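Local coordinates for Lmo1076 protein (Listeria monocytogenes serovar 1/2a, PDB 3FI7) that is an autolysin of the GH73 N-acetylglucosaminidase family that hydrolyses cell-wall peptidoglycan, represented by its catalytic domain, at residues N35-Q40 with V54-A59. Numbering follows the deposited sequence.
Sequences NSISTQ and VMIAQA
Ile56 and Ala59, one helical turn apart, are the residues of 54-59 that meet segment 35-40, and no hydrogen bond crosses between the two segments. Ahead of them Met55 reaches Ala41 and Cys45 on helix 29-47 and Leu120 on helix 116-129, since a long, flexible thioether can touch both helices from one position. Ile56 is long and branched, which suits a place where the axes of the two short segments come no closer than 10.0 Å. Its CG1 lies beside the backbone N (chi1 -66°), and from there Ile56 CD1 ends 4.0 Å from Ser38 CA. The small Ser38 lets this methyl come close to the backbone, and Tyr182 touches both residues. The other branch, Ile56 CG2, rests 4.0 Å from Ile37 CD1, the two isoleucines lying alongside one another with their chains running in opposing senses. Helices 29-47 and 52-63 are successive and linked by a short connection, so they form a helical hairpin within the lysozyme-like fold of this glucosaminidase domain, the N-to-C directions of the two short segments being 143° apart, roughly antiparallel. At Ala59 the side chain is a lone methyl, leaving room for Ile37, whose CG1, flanked by both backbone neighbours of CA (chi1 59°), carries CD1 to 3.7 Å from Ala59 CB. Phe79 also touches that alanine.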
# COMPACT_ATOMS: atom_id res chain seq x y z
N ASN A 35 2.71 9.06 -5.43
CA ASN A 35 3.23 9.27 -6.78
C ASN A 35 4.35 8.29 -7.11
O ASN A 35 4.50 7.88 -8.25
CB ASN A 35 3.74 10.71 -6.96
CG ASN A 35 2.64 11.75 -6.80
OD1 ASN A 35 1.45 11.44 -6.85
ND2 ASN A 35 3.05 13.00 -6.59
N SER A 36 5.13 7.90 -6.10
CA SER A 36 6.29 7.05 -6.33
C SER A 36 5.96 5.57 -6.54
O SER A 36 6.78 4.83 -7.06
CB SER A 36 7.29 7.17 -5.18
OG SER A 36 6.86 6.41 -4.06
N ILE A 37 4.76 5.13 -6.16
CA ILE A 37 4.42 3.71 -6.34
C ILE A 37 3.20 3.45 -7.24
O ILE A 37 2.87 2.30 -7.52
CB ILE A 37 4.16 3.02 -4.99
CG1 ILE A 37 3.02 3.71 -4.24
CG2 ILE A 37 5.45 2.97 -4.15
CD1 ILE A 37 2.38 2.80 -3.16
N SER A 38 2.52 4.50 -7.68
CA SER A 38 1.25 4.32 -8.39
C SER A 38 1.43 3.60 -9.72
O SER A 38 0.61 2.77 -10.10
CB SER A 38 0.52 5.66 -8.59
OG SER A 38 1.26 6.52 -9.45
N THR A 39 2.51 3.92 -10.44
CA THR A 39 2.78 3.28 -11.72
C THR A 39 2.96 1.76 -11.58
O THR A 39 2.34 0.98 -12.30
CB THR A 39 4.04 3.85 -12.38
OG1 THR A 39 3.96 5.27 -12.40
CG2 THR A 39 4.20 3.31 -13.82
N GLN A 40 3.80 1.36 -10.64
CA GLN A 40 4.05 -0.06 -10.40
C GLN A 40 2.81 -0.74 -9.85
O GLN A 40 2.55 -1.90 -10.17
CB GLN A 40 5.24 -0.25 -9.44
CG GLN A 40 6.57 0.19 -10.03
CD GLN A 40 7.60 0.63 -8.97
OE1 GLN A 40 7.27 1.36 -8.01
NE2 GLN A 40 8.85 0.20 -9.15
N VAL A 54 -6.47 -0.09 -3.63
CA VAL A 54 -6.38 -0.82 -2.38
C VAL A 54 -4.91 -1.14 -2.06
O VAL A 54 -4.49 -1.07 -0.90
CB VAL A 54 -7.24 -2.11 -2.44
CG1 VAL A 54 -6.98 -3.00 -1.23
CG2 VAL A 54 -8.72 -1.73 -2.54
N MET A 55 -4.14 -1.46 -3.08
CA MET A 55 -2.70 -1.72 -2.89
C MET A 55 -1.94 -0.47 -2.43
O MET A 55 -1.08 -0.55 -1.54
CB MET A 55 -2.07 -2.25 -4.18
CG MET A 55 -0.57 -2.52 -4.03
SD MET A 55 0.25 -3.10 -5.54
CE MET A 55 -0.08 -4.86 -5.44
N ILE A 56 -2.24 0.67 -3.04
CA ILE A 56 -1.56 1.90 -2.69
C ILE A 56 -1.94 2.30 -1.27
O ILE A 56 -1.09 2.69 -0.49
CB ILE A 56 -1.88 3.04 -3.69
CG1 ILE A 56 -1.31 2.71 -5.07
CG2 ILE A 56 -1.34 4.36 -3.20
CD1 ILE A 56 -2.01 3.43 -6.22
N ALA A 57 -3.22 2.18 -0.94
CA ALA A 57 -3.67 2.50 0.42
C ALA A 57 -3.02 1.57 1.45
O ALA A 57 -2.59 2.02 2.51
CB ALA A 57 -5.18 2.41 0.52
N GLN A 58 -2.94 0.28 1.13
CA GLN A 58 -2.27 -0.66 2.03
C GLN A 58 -0.80 -0.30 2.21
O GLN A 58 -0.29 -0.32 3.33
CB GLN A 58 -2.38 -2.10 1.52
CG GLN A 58 -3.63 -2.81 1.95
CD GLN A 58 -3.49 -4.31 1.88
OE1 GLN A 58 -3.41 -4.88 0.79
NE2 GLN A 58 -3.47 -4.97 3.03
N ALA A 59 -0.13 0.05 1.11
CA ALA A 59 1.29 0.37 1.20
C ALA A 59 1.52 1.58 2.08
O ALA A 59 2.46 1.59 2.87
CB ALA A 59 1.90 0.59 -0.17